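Local coordinates for protein sulfate transporter 4.1, chloroplastic (Arabidopsis thaliana, PDB 7LHV) that cotransports sulfate together with protons across the membrane and may take part in regulating sulfate assimilation, at residues L574-V579 and K611-T616. Sequence-based numbering, arbitrary orientation.
Sequences LEMSPV and KDVHLT
Val579 and Val613 mark the closest backbone approach, their CA atoms 7.8 Å apart, where the loop leaving strand 569-575 passes the first turns of helix 611-620. That loop bends back at once in a turn close to type I: a weak hydrogen bond from Val579 N to Met576 O, 3.3 Å, spans Ser577 and Pro578, whose ring holds phi near a value the turn allows (-78°). The contact is small, buried and held by van der Waals packing, with a backbone carbonyl among the apolar groups. Beta-branched Val613 is its centre, since one short side chain offers two methyls. CG1, anti to the backbone N (chi1 161°), meets Met576 CE at 3.5 Å. The long, unbranched methionine can span the gap to the helix; a bend at chi3 (71°) turns its terminal methyl as it crosses Val613 at a slant. Val613 CG2 rests against Val579 O at 3.6 Å and faces Val579 CG1 more loosely at 4.3 Å, a compact apolar group suited to a buried loop. Asp612 O, which already accepts the helical N-H of Thr616, also takes Thr616 OG1 at 3.2 Å, the donors coming from opposite faces of its plane; the hydroxyl's hydrogen is thus spent within its own helix. Within the STAS domain the contact joins the loop just beyond strand 569-575, which lies between parallel strands 527-533 and 603-606, to the start of helix 611-620. Met576 also packs on Ile606, Val613 on Ile582, and Thr616 touches both Val587 of helix 584-599 and Val457 of the second subunit.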
loop_
_atom_site.group_PDB
_atom_site.type_symbol
_atom_site.label_atom_id
_atom_site.label_comp_id
_atom_site.label_asym_id
_atom_site.label_seq_id
_atom_site.Cartn_x
_atom_site.Cartn_y
_atom_site.Cartn_z
ATOM N N LEU A 574 20.054 -4.932 23.231
ATOM C CA LEU A 574 19.354 -4.131 22.235
ATOM C C LEU A 574 19.509 -2.657 22.576
ATOM O O LEU A 574 19.152 -2.223 23.675
ATOM C CB LEU A 574 17.879 -4.511 22.136
ATOM C CG LEU A 574 17.546 -5.785 21.363
ATOM C CD1 LEU A 574 17.962 -7.023 22.114
ATOM C CD2 LEU A 574 16.064 -5.820 21.049
ATOM N N GLU A 575 20.042 -1.898 21.624
ATOM C CA GLU A 575 20.092 -0.446 21.719
ATOM C C GLU A 575 18.800 0.101 21.135
ATOM O O GLU A 575 18.591 0.050 19.919
ATOM C CB GLU A 575 21.298 0.097 20.963
ATOM C CG GLU A 575 22.604 -0.322 21.557
ATOM C CD GLU A 575 22.812 0.269 22.921
ATOM O OE1 GLU A 575 22.341 1.398 23.167
ATOM O OE2 GLU A 575 23.417 -0.418 23.759
ATOM N N MET A 576 17.922 0.612 21.991
ATOM C CA MET A 576 16.637 1.117 21.533
ATOM C C MET A 576 16.580 2.639 21.568
ATOM O O MET A 576 15.490 3.217 21.583
ATOM C CB MET A 576 15.505 0.501 22.355
ATOM C CG MET A 576 15.376 -0.997 22.119
ATOM S SD MET A 576 14.122 -1.827 23.103
ATOM C CE MET A 576 12.640 -1.185 22.342
ATOM N N SER A 577 17.740 3.295 21.601
ATOM C CA SER A 577 17.765 4.753 21.521
ATOM C C SER A 577 17.195 5.302 20.216
ATOM O O SER A 577 16.427 6.279 20.282
ATOM C CB SER A 577 19.188 5.269 21.781
ATOM O OG SER A 577 20.149 4.673 20.931
ATOM N N PRO A 578 17.499 4.765 19.026
ATOM C CA PRO A 578 16.851 5.284 17.817
ATOM C C PRO A 578 15.428 4.796 17.627
ATOM O O PRO A 578 14.736 5.305 16.736
ATOM C CB PRO A 578 17.755 4.772 16.694
ATOM C CG PRO A 578 18.273 3.515 17.209
ATOM C CD PRO A 578 18.462 3.702 18.685
ATOM N N VAL A 579 14.970 3.834 18.425
ATOM C CA VAL A 579 13.605 3.325 18.327
ATOM C C VAL A 579 12.686 4.388 18.920
ATOM O O VAL A 579 12.593 4.534 20.139
ATOM C CB VAL A 579 13.444 1.978 19.032
ATOM C CG1 VAL A 579 12.040 1.455 18.839
ATOM C CG2 VAL A 579 14.455 0.983 18.504
ATOM N N LYS A 611 11.374 7.009 26.510
ATOM C CA LYS A 611 10.368 7.183 27.552
ATOM C C LYS A 611 9.043 6.545 27.150
ATOM O O LYS A 611 8.440 5.799 27.930
ATOM C CB LYS A 611 10.186 8.669 27.864
ATOM C CG LYS A 611 11.442 9.388 28.369
ATOM C CD LYS A 611 11.847 8.971 29.784
ATOM C CE LYS A 611 12.876 7.843 29.793
ATOM N NZ LYS A 611 13.343 7.518 31.168
ATOM N N ASP A 612 8.583 6.816 25.928
ATOM C CA ASP A 612 7.385 6.148 25.429
ATOM C C ASP A 612 7.616 4.652 25.278
ATOM O O ASP A 612 6.741 3.840 25.605
ATOM C CB ASP A 612 6.962 6.762 24.096
ATOM C CG ASP A 612 6.411 8.163 24.251
ATOM O OD1 ASP A 612 5.646 8.400 25.210
ATOM O OD2 ASP A 612 6.743 9.030 23.415
ATOM N N VAL A 613 8.794 4.268 24.784
ATOM C CA VAL A 613 9.129 2.855 24.648
ATOM C C VAL A 613 9.160 2.180 26.012
ATOM O O VAL A 613 8.634 1.073 26.185
ATOM C CB VAL A 613 10.468 2.699 23.906
ATOM C CG1 VAL A 613 11.047 1.331 24.157
ATOM C CG2 VAL A 613 10.272 2.928 22.422
ATOM N N HIS A 614 9.775 2.829 27.002
ATOM C CA HIS A 614 9.819 2.256 28.342
ATOM C C HIS A 614 8.422 2.127 28.933
ATOM O O HIS A 614 8.112 1.130 29.595
ATOM C CB HIS A 614 10.707 3.103 29.252
ATOM C CG HIS A 614 11.043 2.441 30.551
ATOM N ND1 HIS A 614 10.528 2.866 31.756
ATOM C CD2 HIS A 614 11.840 1.384 30.833
ATOM C CE1 HIS A 614 10.995 2.100 32.726
ATOM N NE2 HIS A 614 11.795 1.194 32.193
ATOM N N LEU A 615 7.568 3.128 28.712
ATOM C CA LEU A 615 6.202 3.052 29.218
ATOM C C LEU A 615 5.444 1.893 28.583
ATOM O O LEU A 615 4.740 1.148 29.275
ATOM C CB LEU A 615 5.478 4.373 28.962
ATOM C CG LEU A 615 4.007 4.472 29.368
ATOM C CD1 LEU A 615 3.781 3.890 30.756
ATOM C CD2 LEU A 615 3.542 5.918 29.307
ATOM N N THR A 616 5.581 1.719 27.265
ATOM C CA THR A 616 4.911 0.608 26.593
ATOM C C THR A 616 5.434 -0.734 27.089
ATOM O O THR A 616 4.658 -1.671 27.308
ATOM C CB THR A 616 5.083 0.727 25.080
ATOM O OG1 THR A 616 4.424 1.912 24.618
ATOM C CG2 THR A 616 4.485 -0.479 24.375
#